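Side-chain contacts in luciferase-like enzymeAMP-CoA-ligase (Zophobas atratus, PDB 4W8O), which probably activates carboxylic acids with ATP as acyl-adenylates and passes them on to coenzyme A, being a luciferase-like member of the AMP-forming ligase family: residues P13-I18 and L24-E29; R34-D39 and S49-R54; R57-L62 and K167-S172. All blocks are in the same frame, centred on the assembly; numbering follows the deposited sequence.

Overall arrangement
The three contacts are neighbours, their centres about 16 to 17 Å apart; contact 3 lies on the same side of the chain's centre as each of the other two. Contact 1 sets the loop 13-18 against helix 20-30; contact 2 joins strand 35-39 to helix 48-64; contact 3 takes the same helix further along and covers it with the loop 167-172. Helix 20-30 ties them together: Phe25 packs on Lys52 of contact 2, with its CZ 3.5 Å from Lys52 CE, and on Pro171 of contact 3, with its CG 3.6 Å from Pro171 CG. None supplies a residue to the polyether pocket, although Leu24 and Cys27 touch Phe238 of helix 228-239, whose Ile228, Thr229 and Ala232 line it.

Contact 1 (P13-I18 and L24-E29)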
ATOM      1  N   PRO A  13      -1.331 -10.259 -17.390  1.00 38.78           N
ATOM      2  CA  PRO A  13      -2.207  -9.529 -16.463  1.00 37.20           C
ATOM      3  C   PRO A  13      -3.671  -9.923 -16.594  1.00 37.48           C
ATOM      4  O   PRO A  13      -4.179 -10.010 -17.704  1.00 37.85           O
ATOM      5  CB  PRO A  13      -1.994  -8.056 -16.861  1.00 35.97           C
ATOM      6  CG  PRO A  13      -0.646  -8.030 -17.508  1.00 36.81           C
ATOM      7  CD  PRO A  13      -0.584  -9.336 -18.262  1.00 38.47           C
ATOM      8  N   ASN A  14      -4.327 -10.193 -15.468  1.00 37.08           N
ATOM      9  CA  ASN A  14      -5.755 -10.503 -15.450  1.00 38.61           C
ATOM     10  C   ASN A  14      -6.636  -9.356 -14.963  1.00 37.59           C
ATOM     11  O   ASN A  14      -7.855  -9.416 -15.101  1.00 37.76           O
ATOM     12  CB  ASN A  14      -6.016 -11.742 -14.590  1.00 40.14           C
ATOM     13  CG  ASN A  14      -5.519 -13.015 -15.242  1.00 43.20           C
ATOM     14  OD1 ASN A  14      -5.782 -13.263 -16.417  1.00 44.63           O
ATOM     15  ND2 ASN A  14      -4.800 -13.832 -14.482  1.00 44.82           N
ATOM     16  N   PHE A  15      -6.034  -8.312 -14.405  1.00 36.40           N
ATOM     17  CA  PHE A  15      -6.813  -7.199 -13.857  1.00 35.85           C
ATOM     18  C   PHE A  15      -6.429  -5.867 -14.512  1.00 34.98           C
ATOM     19  O   PHE A  15      -6.210  -4.851 -13.832  1.00 33.71           O
ATOM     20  CB  PHE A  15      -6.622  -7.150 -12.348  1.00 35.39           C
ATOM     21  CG  PHE A  15      -6.976  -8.438 -11.655  1.00 37.12           C
ATOM     22  CD1 PHE A  15      -8.293  -8.867 -11.597  1.00 38.76           C
ATOM     23  CD2 PHE A  15      -5.998  -9.223 -11.074  1.00 38.21           C
ATOM     24  CE1 PHE A  15      -8.633 -10.053 -10.965  1.00 40.79           C
ATOM     25  CE2 PHE A  15      -6.327 -10.410 -10.442  1.00 40.68           C
ATOM     26  CZ  PHE A  15      -7.648 -10.825 -10.384  1.00 41.80           C
ATOM     27  N   ASP A  16      -6.363  -5.880 -15.842  1.00 35.85           N
ATOM     28  CA  ASP A  16      -5.940  -4.705 -16.614  1.00 35.71           C
ATOM     29  C   ASP A  16      -7.053  -4.079 -17.451  1.00 36.67           C
ATOM     30  O   ASP A  16      -6.801  -3.131 -18.191  1.00 36.59           O
ATOM     31  CB  ASP A  16      -4.739  -5.049 -17.503  1.00 37.37           C
ATOM     32  CG  ASP A  16      -5.040  -6.147 -18.521  1.00 39.73           C
ATOM     33  OD1 ASP A  16      -5.973  -6.952 -18.302  1.00 40.82           O
ATOM     34  OD2 ASP A  16      -4.327  -6.201 -19.540  1.00 40.95           O
ATOM     35  N   LYS A  17      -8.280  -4.573 -17.308  1.00 38.15           N
ATOM     36  CA  LYS A  17      -9.412  -4.065 -18.081  1.00 40.01           C
ATOM     37  C   LYS A  17     -10.586  -3.626 -17.201  1.00 39.35           C
ATOM     38  O   LYS A  17     -11.703  -3.452 -17.689  1.00 40.27           O
ATOM     39  CB  LYS A  17      -9.872  -5.129 -19.085  1.00 43.37           C
ATOM     40  CG  LYS A  17      -8.803  -5.484 -20.107  1.00 46.23           C
ATOM     41  CD  LYS A  17      -9.269  -6.586 -21.044  1.00 51.39           C
ATOM     42  CE  LYS A  17      -8.214  -6.933 -22.090  1.00 53.71           C
ATOM     43  NZ  LYS A  17      -6.957  -7.447 -21.471  1.00 53.44           N
ATOM     44  N   ILE A  18     -10.348  -3.418 -15.913  1.00 36.37           N
ATOM     45  CA  ILE A  18     -11.447  -3.066 -15.017  1.00 35.07           C
ATOM     46  C   ILE A  18     -11.071  -1.955 -14.055  1.00 32.88           C
ATOM     47  O   ILE A  18      -9.904  -1.613 -13.909  1.00 31.65           O
ATOM     48  CB  ILE A  18     -11.915  -4.287 -14.211  1.00 35.45           C
ATOM     49  CG1 ILE A  18     -10.752  -4.895 -13.435  1.00 34.47           C
ATOM     50  CG2 ILE A  18     -12.542  -5.323 -15.141  1.00 37.51           C
ATOM     51  CD1 ILE A  18     -11.217  -5.873 -12.389  1.00 35.49           C
ATOM     52  N   LEU A  24     -12.512  -4.942  -6.538  1.00 29.48           N
ATOM     53  CA  LEU A  24     -12.835  -5.237  -5.145  1.00 29.47           C
ATOM     54  C   LEU A  24     -14.169  -5.978  -5.016  1.00 30.41           C
ATOM     55  O   LEU A  24     -14.294  -6.918  -4.227  1.00 30.39           O
ATOM     56  CB  LEU A  24     -12.873  -3.948  -4.326  1.00 28.59           C
ATOM     57  CG  LEU A  24     -11.551  -3.191  -4.178  1.00 28.45           C
ATOM     58  CD1 LEU A  24     -11.802  -1.795  -3.639  1.00 28.25           C
ATOM     59  CD2 LEU A  24     -10.575  -3.936  -3.279  1.00 28.80           C
ATOM     60  N   PHE A  25     -15.154  -5.536  -5.798  1.00 31.13           N
ATOM     61  CA  PHE A  25     -16.501  -6.127  -5.833  1.00 32.28           C
ATOM     62  C   PHE A  25     -16.443  -7.594  -6.265  1.00 34.10           C
ATOM     63  O   PHE A  25     -16.978  -8.477  -5.586  1.00 34.27           O
ATOM     64  CB  PHE A  25     -17.380  -5.327  -6.803  1.00 32.11           C
ATOM     65  CG  PHE A  25     -18.857  -5.583  -6.661  1.00 33.10           C
ATOM     66  CD1 PHE A  25     -19.627  -4.824  -5.789  1.00 32.94           C
ATOM     67  CD2 PHE A  25     -19.484  -6.551  -7.433  1.00 34.46           C
ATOM     68  CE1 PHE A  25     -20.992  -5.049  -5.663  1.00 34.25           C
ATOM     69  CE2 PHE A  25     -20.848  -6.769  -7.323  1.00 35.78           C
ATOM     70  CZ  PHE A  25     -21.605  -6.019  -6.438  1.00 35.17           C
ATOM     71  N   GLU A  26     -15.772  -7.841  -7.390  1.00 35.14           N
ATOM     72  CA  GLU A  26     -15.594  -9.200  -7.915  1.00 37.24           C
ATOM     73  C   GLU A  26     -14.881 -10.107  -6.911  1.00 36.05           C
ATOM     74  O   GLU A  26     -15.274 -11.263  -6.734  1.00 35.41           O
ATOM     75  CB  GLU A  26     -14.808  -9.156  -9.229  1.00 39.73           C
ATOM     76  CG  GLU A  26     -14.474 -10.519  -9.823  1.00 44.08           C
ATOM     77  CD  GLU A  26     -13.461 -10.445 -10.962  1.00 47.18           C
ATOM     78  OE1 GLU A  26     -13.259  -9.349 -11.535  1.00 48.50           O
ATOM     79  OE2 GLU A  26     -12.862 -11.496 -11.283  1.00 50.54           O
ATOM     80  N   CYS A  27     -13.838  -9.583  -6.260  1.00 34.40           N
ATOM     81  CA  CYS A  27     -13.116 -10.344  -5.244  1.00 34.12           C
ATOM     82  C   CYS A  27     -14.048 -10.741  -4.102  1.00 34.68           C
ATOM     83  O   CYS A  27     -14.031 -11.883  -3.660  1.00 34.94           O
ATOM     84  CB  CYS A  27     -11.921  -9.550  -4.710  1.00 33.53           C
ATOM     85  SG  CYS A  27     -10.549  -9.432  -5.876  1.00 33.34           S
ATOM     86  N   CYS A  28     -14.876  -9.803  -3.646  1.00 34.89           N
ATOM     87  CA  CYS A  28     -15.864 -10.094  -2.605  1.00 36.36           C
ATOM     88  C   CYS A  28     -16.801 -11.247  -2.991  1.00 38.47           C
ATOM     89  O   CYS A  28     -17.038 -12.136  -2.176  1.00 39.83           O
ATOM     90  CB  CYS A  28     -16.683  -8.846  -2.246  1.00 35.84           C
ATOM     91  SG  CYS A  28     -15.822  -7.647  -1.185  1.00 34.86           S
ATOM     92  N   GLU A  29     -17.326 -11.235  -4.218  1.00 39.95           N
ATOM     93  CA  GLU A  29     -18.229 -12.298  -4.684  1.00 42.28           C
ATOM     94  C   GLU A  29     -17.524 -13.643  -4.747  1.00 42.86           C
ATOM     95  O   GLU A  29     -18.074 -14.669  -4.349  1.00 44.35           O
ATOM     96  CB  GLU A  29     -18.801 -11.970  -6.069  1.00 43.90           C
ATOM     97  CG  GLU A  29     -19.802 -10.834  -6.039  1.00 45.40           C
ATOM     98  CD  GLU A  29     -20.343 -10.436  -7.410  1.00 47.82           C
ATOM     99  OE1 GLU A  29     -19.568 -10.434  -8.393  1.00 49.81           O
ATOM    100  OE2 GLU A  29     -21.546 -10.094  -7.491  1.00 48.68           O
TER
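The helical bond from Cys28 N to Leu24 O, 3.0 Å long, belongs to the turn from which Glu26 reaches out to meet Ile18 and Phe15. No hydrogen bond crosses between the loop and the helix; the carboxylate meets carbon on both of its branches. Glu26 OE1 stands 4.1 Å from Ile18 CD1, and the two side chains cross at about a right angle. The other oxygen, Glu26 OE2, comes up to the edge of the Phe15 ring near its plane, 4.5 Å from Phe15 CE1, where the slightly positive ring hydrogens may suit a carboxylate weakly. Glu26 gets there with CG anti to its backbone N (chi1 176°) and the chain extended beyond, carrying the charged group well clear of the helix. These residues come from the N-terminal part of an adenylate-forming (ANL) enzyme, where the loop after strand 6-7 leads into helix 20-30 and meets its exposed side through Glu26. The backbones stay apart, 10.2 Å between Ile18 CA and Leu24 CA, and the two segments bury just 100 Å² between them. The loop is held mainly by other parts of the fold. Asn14 N and Phe15 N each bond to one oxygen of the Glu207 carboxylate on helix 199-211, and Phe23 meets Phe15 edge-to-face. One face of the Phe15 ring carries Asn14 CB, 4.3 Å above its plane and over its centre. Further along the loop, Lys17 NZ bends back to Asp16 OD1 in a weak salt bridge of 3.4 Å.

Contact 2 (R34-D39 and S49-R54)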
ATOM      1  N   ARG A  34     -14.881 -16.522   2.907  1.00 44.32           N
ATOM      2  CA  ARG A  34     -13.575 -16.371   3.554  1.00 44.37           C
ATOM      3  C   ARG A  34     -13.516 -15.146   4.467  1.00 42.75           C
ATOM      4  O   ARG A  34     -14.359 -14.253   4.375  1.00 41.45           O
ATOM      5  CB  ARG A  34     -12.474 -16.266   2.502  1.00 44.65           C
ATOM      6  CG  ARG A  34     -12.335 -17.499   1.633  1.00 46.33           C
ATOM      7  CD  ARG A  34     -11.049 -17.437   0.848  1.00 46.59           C
ATOM      8  NE  ARG A  34     -10.911 -18.570  -0.052  1.00 49.45           N
ATOM      9  CZ  ARG A  34      -9.876 -18.771  -0.865  1.00 50.61           C
ATOM     10  NH1 ARG A  34      -8.866 -17.905  -0.909  1.00 50.00           N
ATOM     11  NH2 ARG A  34      -9.859 -19.841  -1.650  1.00 52.19           N
ATOM     12  N   ILE A  35     -12.516 -15.116   5.345  1.00 42.42           N
ATOM     13  CA  ILE A  35     -12.324 -13.989   6.251  1.00 41.70           C
ATOM     14  C   ILE A  35     -11.552 -12.895   5.524  1.00 39.41           C
ATOM     15  O   ILE A  35     -10.418 -13.105   5.119  1.00 39.36           O
ATOM     16  CB  ILE A  35     -11.532 -14.365   7.530  1.00 42.76           C
ATOM     17  CG1 ILE A  35     -12.169 -15.554   8.270  1.00 45.00           C
ATOM     18  CG2 ILE A  35     -11.430 -13.156   8.456  1.00 41.82           C
ATOM     19  CD1 ILE A  35     -13.594 -15.325   8.737  1.00 45.73           C
ATOM     20  N   CYS A  36     -12.165 -11.725   5.383  1.00 37.72           N
ATOM     21  CA  CYS A  36     -11.521 -10.593   4.712  1.00 36.67           C
ATOM     22  C   CYS A  36     -10.481  -9.913   5.613  1.00 35.84           C
ATOM     23  O   CYS A  36      -9.327  -9.735   5.222  1.00 34.98           O
ATOM     24  CB  CYS A  36     -12.579  -9.577   4.272  1.00 36.21           C
ATOM     25  SG  CYS A  36     -11.932  -8.056   3.542  1.00 36.04           S
ATOM     26  N   GLN A  37     -10.915  -9.546   6.817  1.00 35.77           N
ATOM     27  CA  GLN A  37     -10.126  -8.731   7.731  1.00 34.98           C
ATOM     28  C   GLN A  37     -10.329  -9.154   9.190  1.00 35.71           C
ATOM     29  O   GLN A  37     -11.431  -9.568   9.602  1.00 36.18           O
ATOM     30  CB  GLN A  37     -10.478  -7.245   7.558  1.00 33.98           C
ATOM     31  CG  GLN A  37     -11.957  -6.908   7.706  1.00 34.80           C
ATOM     32  CD  GLN A  37     -12.246  -5.409   7.675  1.00 34.93           C
ATOM     33  OE1 GLN A  37     -11.364  -4.596   7.420  1.00 35.41           O
ATOM     34  NE2 GLN A  37     -13.490  -5.042   7.935  1.00 35.76           N
ATOM     35  N   ILE A  38      -9.246  -9.038   9.956  1.00 35.28           N
ATOM     36  CA  ILE A  38      -9.226  -9.326  11.382  1.00 36.04           C
ATOM     37  C   ILE A  38      -8.545  -8.163  12.105  1.00 35.66           C
ATOM     38  O   ILE A  38      -7.403  -7.824  11.789  1.00 34.15           O
ATOM     39  CB  ILE A  38      -8.435 -10.617  11.700  1.00 37.35           C
ATOM     40  CG1 ILE A  38      -9.055 -11.833  10.999  1.00 38.22           C
ATOM     41  CG2 ILE A  38      -8.385 -10.856  13.209  1.00 38.76           C
ATOM     42  CD1 ILE A  38      -8.344 -13.143  11.302  1.00 39.34           C
ATOM     43  N   ASP A  39      -9.256  -7.570  13.065  1.00 35.87           N
ATOM     44  CA  ASP A  39      -8.666  -6.663  14.039  1.00 36.63           C
ATOM     45  C   ASP A  39      -7.931  -7.463  15.125  1.00 38.16           C
ATOM     46  O   ASP A  39      -8.549  -8.006  16.042  1.00 39.19           O
ATOM     47  CB  ASP A  39      -9.754  -5.798  14.674  1.00 36.95           C
ATOM     48  CG  ASP A  39      -9.189  -4.675  15.524  1.00 37.58           C
ATOM     49  OD1 ASP A  39      -8.149  -4.869  16.188  1.00 38.22           O
ATOM     50  OD2 ASP A  39      -9.804  -3.593  15.542  1.00 37.95           O
ATOM     51  N   SER A  49     -18.189 -11.526   2.317  1.00 36.95           N
ATOM     52  CA  SER A  49     -19.626 -11.361   2.158  1.00 38.20           C
ATOM     53  C   SER A  49     -20.150 -10.153   2.935  1.00 37.30           C
ATOM     54  O   SER A  49     -20.876  -9.321   2.396  1.00 36.34           O
ATOM     55  CB  SER A  49     -20.353 -12.612   2.646  1.00 39.83           C
ATOM     56  OG  SER A  49     -21.740 -12.378   2.643  1.00 42.03           O
ATOM     57  N   SER A  50     -19.792 -10.085   4.211  1.00 37.23           N
ATOM     58  CA  SER A  50     -20.220  -8.996   5.074  1.00 36.96           C
ATOM     59  C   SER A  50     -19.647  -7.662   4.612  1.00 35.60           C
ATOM     60  O   SER A  50     -20.338  -6.646   4.641  1.00 35.84           O
ATOM     61  CB  SER A  50     -19.803  -9.268   6.522  1.00 37.32           C
ATOM     62  OG  SER A  50     -20.175  -8.201   7.369  1.00 36.46           O
ATOM     63  N   VAL A  51     -18.389  -7.663   4.191  1.00 35.24           N
ATOM     64  CA  VAL A  51     -17.767  -6.454   3.665  1.00 34.36           C
ATOM     65  C   VAL A  51     -18.482  -5.954   2.409  1.00 34.64           C
ATOM     66  O   VAL A  51     -18.673  -4.737   2.238  1.00 33.76           O
ATOM     67  CB  VAL A  51     -16.275  -6.674   3.377  1.00 33.86           C
ATOM     68  CG1 VAL A  51     -15.710  -5.568   2.488  1.00 33.05           C
ATOM     69  CG2 VAL A  51     -15.506  -6.748   4.687  1.00 33.88           C
ATOM     70  N   LYS A  52     -18.881  -6.887   1.545  1.00 35.06           N
ATOM     71  CA  LYS A  52     -19.632  -6.541   0.335  1.00 36.16           C
ATOM     72  C   LYS A  52     -20.961  -5.871   0.672  1.00 36.50           C
ATOM     73  O   LYS A  52     -21.346  -4.886   0.034  1.00 36.22           O
ATOM     74  CB  LYS A  52     -19.888  -7.780  -0.525  1.00 37.35           C
ATOM     75  CG  LYS A  52     -20.450  -7.477  -1.908  1.00 37.73           C
ATOM     76  CD  LYS A  52     -20.427  -8.717  -2.790  1.00 39.27           C
ATOM     77  CE  LYS A  52     -21.294  -8.535  -4.022  1.00 40.64           C
ATOM     78  NZ  LYS A  52     -22.750  -8.538  -3.715  1.00 41.82           N
ATOM     79  N   THR A  53     -21.649  -6.405   1.679  1.00 36.99           N
ATOM     80  CA  THR A  53     -22.950  -5.882   2.086  1.00 37.61           C
ATOM     81  C   THR A  53     -22.833  -4.456   2.626  1.00 35.95           C
ATOM     82  O   THR A  53     -23.589  -3.569   2.221  1.00 35.96           O
ATOM     83  CB  THR A  53     -23.601  -6.792   3.145  1.00 38.78           C
ATOM     84  OG1 THR A  53     -23.793  -8.091   2.585  1.00 39.92           O
ATOM     85  CG2 THR A  53     -24.947  -6.246   3.605  1.00 39.44           C
ATOM     86  N   ARG A  54     -21.884  -4.239   3.530  1.00 34.62           N
ATOM     87  CA  ARG A  54     -21.751  -2.937   4.173  1.00 34.01           C
ATOM     88  C   ARG A  54     -21.250  -1.881   3.188  1.00 33.25           C
ATOM     89  O   ARG A  54     -21.777  -0.774   3.158  1.00 32.99           O
ATOM     90  CB  ARG A  54     -20.849  -3.020   5.402  1.00 33.73           C
ATOM     91  CG  ARG A  54     -21.401  -3.929   6.500  1.00 35.08           C
ATOM     92  CD  ARG A  54     -20.869  -3.545   7.876  1.00 34.89           C
ATOM     93  NE  ARG A  54     -19.415  -3.698   7.971  1.00 34.32           N
ATOM     94  CZ  ARG A  54     -18.599  -2.930   8.701  1.00 33.63           C
ATOM     95  NH1 ARG A  54     -19.063  -1.906   9.409  1.00 33.91           N
ATOM     96  NH2 ARG A  54     -17.291  -3.177   8.707  1.00 33.03           N
TER
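Two flat groups, the Gln37 amide and the Arg54 guanidinium, meet at the guanidinium's edge: Gln37 NE2 lies near the guanidinium plane, 4.3 Å from Arg54 NH2. Both are donors, and they share an acceptor, Glu46 OE1, which probably accounts for their closeness; it takes a hydrogen bond from Gln37 NE2 and a salt bridge from Arg54 NH2. Each has a further partner, Leu81 O for the amide nitrogen and Asp82 OD1 for Arg54 NH1, which should fix the rotation of both groups. Gln37 CG sits between the backbone N and the carbonyl carbon (chi1 55°), and the extended chain beyond it runs toward the helix. At its end NE2 lies 4.2 Å from Val51 CG2. That same methyl bears the apolar half of the contact, touching Cys36 SG at 4.0 Å and Cys36 CB at 4.1 Å, with Ile85 and Ile88 of helix 85-92 also packing on Val51. Within the helix, Ser49 O takes two bonds from Thr53, from OG1 at 3.2 Å and from the backbone N at 3.1 Å, arriving from opposite faces of the carbonyl plane. The short axes of strand and helix run 8.7 Å apart at 81°. Cys36 points toward the helix and the end of the Gln37 chain also comes to it, consistent with their pairing: both face Glu46 on the antiparallel strand 44-47, a classic beta bulge.

Contact 3 (R57-L62 and K167-S172); sequences RVALNL and KAFKPS
Phe169 meets Leu60 and Ala59 through purely apolar touches. Leu60 CD2 lies 3.6 Å from Phe169 CD1, and Leu60 CG follows at 4.1 Å from the same atom. Two positions further round the ring, Phe169 CZ rests 3.8 Å from Ala59 CB. Both aliphatic groups approach the ring obliquely, and the side chains of Leu60 and Phe169 slide past each other in opposite directions. The ring reaches the helix because Phe169 CG is anti to its backbone N (chi1 177°), which sends it out from the loop, while CD2 of Leu60 comes in to the ring although its CB starts off to one side. All three residues are buried, and the segments cover 133 Å² in sum.

Polar groups take no part across the two segments; the bonds that hold them go to residues nearby. Arg57 NE forms a salt bridge with Glu166 OE1, just ahead of the loop segment, and Asn61 ND2 bonds to the carbonyl oxygens of Met159 and Leu161. Within the helix the backbone bond from Leu62 N to Val58 O is 2.8 Å.

Phe169 thus plugs the loop leading to strand 179-184 onto helix 48-64. Ala59 also touches Ala89 of helix 85-92, and Pro171 leans on Glu22 and Phe25 of helix 20-30, so the loop bridges helices 20-30 and 48-64.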
ATOM      1  N   ARG A  57     -23.988  -0.783   0.760  1.00 34.81           N
ATOM      2  CA  ARG A  57     -24.899   0.150   1.421  1.00 35.43           C
ATOM      3  C   ARG A  57     -24.303   1.542   1.552  1.00 34.60           C
ATOM      4  O   ARG A  57     -24.986   2.533   1.296  1.00 34.70           O
ATOM      5  CB  ARG A  57     -25.309  -0.380   2.794  1.00 37.12           C
ATOM      6  CG  ARG A  57     -26.268  -1.548   2.719  1.00 38.94           C
ATOM      7  CD  ARG A  57     -26.464  -2.172   4.081  1.00 40.51           C
ATOM      8  NE  ARG A  57     -27.291  -3.366   4.021  1.00 42.32           N
ATOM      9  CZ  ARG A  57     -27.570  -4.129   5.071  1.00 43.96           C
ATOM     10  NH1 ARG A  57     -27.079  -3.837   6.269  1.00 43.57           N
ATOM     11  NH2 ARG A  57     -28.339  -5.199   4.921  1.00 45.19           N
ATOM     12  N   VAL A  58     -23.026   1.617   1.928  1.00 33.18           N
ATOM     13  CA  VAL A  58     -22.333   2.900   1.973  1.00 31.99           C
ATOM     14  C   VAL A  58     -22.311   3.557   0.592  1.00 31.30           C
ATOM     15  O   VAL A  58     -22.561   4.756   0.481  1.00 31.27           O
ATOM     16  CB  VAL A  58     -20.903   2.764   2.536  1.00 31.43           C
ATOM     17  CG1 VAL A  58     -20.139   4.071   2.410  1.00 30.90           C
ATOM     18  CG2 VAL A  58     -20.943   2.340   3.999  1.00 32.32           C
ATOM     19  N   ALA A  59     -22.023   2.771  -0.448  1.00 30.70           N
ATOM     20  CA  ALA A  59     -21.972   3.279  -1.826  1.00 30.58           C
ATOM     21  C   ALA A  59     -23.303   3.869  -2.283  1.00 31.23           C
ATOM     22  O   ALA A  59     -23.342   4.958  -2.869  1.00 30.97           O
ATOM     23  CB  ALA A  59     -21.543   2.178  -2.788  1.00 30.27           C
ATOM     24  N   LEU A  60     -24.386   3.141  -2.027  1.00 32.35           N
ATOM     25  CA  LEU A  60     -25.724   3.607  -2.408  1.00 33.60           C
ATOM     26  C   LEU A  60     -26.058   4.923  -1.708  1.00 33.26           C
ATOM     27  O   LEU A  60     -26.674   5.795  -2.298  1.00 33.42           O
ATOM     28  CB  LEU A  60     -26.795   2.550  -2.105  1.00 34.97           C
ATOM     29  CG  LEU A  60     -26.787   1.344  -3.044  1.00 35.31           C
ATOM     30  CD1 LEU A  60     -27.597   0.206  -2.441  1.00 36.63           C
ATOM     31  CD2 LEU A  60     -27.327   1.712  -4.421  1.00 35.89           C
ATOM     32  N   ASN A  61     -25.632   5.074  -0.460  1.00 32.80           N
ATOM     33  CA  ASN A  61     -25.844   6.329   0.249  1.00 32.76           C
ATOM     34  C   ASN A  61     -24.934   7.443  -0.273  1.00 31.63           C
ATOM     35  O   ASN A  61     -25.372   8.582  -0.418  1.00 32.84           O
ATOM     36  CB  ASN A  61     -25.683   6.128   1.758  1.00 32.89           C
ATOM     37  CG  ASN A  61     -26.862   5.397   2.367  1.00 34.26           C
ATOM     38  OD1 ASN A  61     -28.015   5.676   2.026  1.00 35.30           O
ATOM     39  ND2 ASN A  61     -26.587   4.457   3.267  1.00 34.49           N
ATOM     40  N   LEU A  62     -23.680   7.118  -0.570  1.00 30.53           N
ATOM     41  CA  LEU A  62     -22.771   8.094  -1.193  1.00 29.73           C
ATOM     42  C   LEU A  62     -23.335   8.621  -2.523  1.00 29.91           C
ATOM     43  O   LEU A  62     -23.191   9.799  -2.848  1.00 29.30           O
ATOM     44  CB  LEU A  62     -21.381   7.486  -1.411  1.00 28.89           C
ATOM     45  CG  LEU A  62     -20.472   7.361  -0.183  1.00 28.81           C
ATOM     46  CD1 LEU A  62     -19.226   6.565  -0.537  1.00 28.34           C
ATOM     47  CD2 LEU A  62     -20.089   8.720   0.378  1.00 28.71           C
ATOM     48  N   LYS A 167     -29.517  -5.402  -4.067  1.00 48.64           N
ATOM     49  CA  LYS A 167     -29.357  -6.593  -4.882  1.00 49.33           C
ATOM     50  C   LYS A 167     -28.889  -6.250  -6.291  1.00 47.86           C
ATOM     51  O   LYS A 167     -28.050  -6.951  -6.856  1.00 48.17           O
ATOM     52  CB  LYS A 167     -30.682  -7.352  -4.944  1.00 51.68           C
ATOM     53  CG  LYS A 167     -30.531  -8.812  -5.306  1.00 53.48           C
ATOM     54  CD  LYS A 167     -31.872  -9.521  -5.244  1.00 55.87           C
ATOM     55  CE  LYS A 167     -31.691 -11.023  -5.269  1.00 57.90           C
ATOM     56  NZ  LYS A 167     -32.982 -11.722  -5.038  1.00 60.73           N
ATOM     57  N   ALA A 168     -29.425  -5.166  -6.844  1.00 46.38           N
ATOM     58  CA  ALA A 168     -29.125  -4.769  -8.215  1.00 45.43           C
ATOM     59  C   ALA A 168     -27.849  -3.944  -8.344  1.00 42.93           C
ATOM     60  O   ALA A 168     -27.316  -3.807  -9.445  1.00 42.62           O
ATOM     61  CB  ALA A 168     -30.299  -3.999  -8.801  1.00 46.30           C
ATOM     62  N   PHE A 169     -27.355  -3.383  -7.242  1.00 41.15           N
ATOM     63  CA  PHE A 169     -26.211  -2.479  -7.328  1.00 38.74           C
ATOM     64  C   PHE A 169     -25.013  -3.142  -7.991  1.00 38.53           C
ATOM     65  O   PHE A 169     -24.661  -4.281  -7.680  1.00 38.63           O
ATOM     66  CB  PHE A 169     -25.801  -1.945  -5.962  1.00 37.55           C
ATOM     67  CG  PHE A 169     -24.576  -1.075  -6.004  1.00 35.56           C
ATOM     68  CD1 PHE A 169     -24.668   0.256  -6.387  1.00 34.85           C
ATOM     69  CD2 PHE A 169     -23.327  -1.590  -5.680  1.00 34.73           C
ATOM     70  CE1 PHE A 169     -23.547   1.057  -6.437  1.00 33.56           C
ATOM     71  CE2 PHE A 169     -22.196  -0.790  -5.726  1.00 33.12           C
ATOM     72  CZ  PHE A 169     -22.306   0.532  -6.106  1.00 32.63           C
ATOM     73  N   LYS A 170     -24.411  -2.413  -8.924  1.00 38.19           N
ATOM     74  CA  LYS A 170     -23.151  -2.808  -9.527  1.00 38.26           C
ATOM     75  C   LYS A 170     -22.225  -1.591  -9.522  1.00 36.47           C
ATOM     76  O   LYS A 170     -22.688  -0.451  -9.641  1.00 35.57           O
ATOM     77  CB  LYS A 170     -23.360  -3.301 -10.965  1.00 40.03           C
ATOM     78  CG  LYS A 170     -24.140  -4.611 -11.092  1.00 42.86           C
ATOM     79  CD  LYS A 170     -23.371  -5.793 -10.510  1.00 43.65           C
ATOM     80  CE  LYS A 170     -23.996  -7.135 -10.873  1.00 46.51           C
ATOM     81  NZ  LYS A 170     -23.184  -8.259 -10.316  1.00 47.25           N
ATOM     82  N   PRO A 171     -20.913  -1.822  -9.367  1.00 35.49           N
ATOM     83  CA  PRO A 171     -19.982  -0.697  -9.485  1.00 34.46           C
ATOM     84  C   PRO A 171     -20.154   0.049 -10.807  1.00 34.92           C
ATOM     85  O   PRO A 171     -20.435  -0.566 -11.834  1.00 35.57           O
ATOM     86  CB  PRO A 171     -18.610  -1.366  -9.418  1.00 33.92           C
ATOM     87  CG  PRO A 171     -18.840  -2.624  -8.658  1.00 34.70           C
ATOM     88  CD  PRO A 171     -20.228  -3.076  -9.010  1.00 35.71           C
ATOM     89  N   SER A 172     -19.985   1.365 -10.769  1.00 34.82           N
ATOM     90  CA  SER A 172     -20.139   2.203 -11.950  1.00 35.72           C
ATOM     91  C   SER A 172     -19.098   1.863 -12.999  1.00 36.64           C
ATOM     92  O   SER A 172     -17.944   1.597 -12.674  1.00 34.79           O
ATOM     93  CB  SER A 172     -19.984   3.675 -11.574  1.00 35.05           C
ATOM     94  OG  SER A 172     -20.886   4.034 -10.545  1.00 35.05           O
TER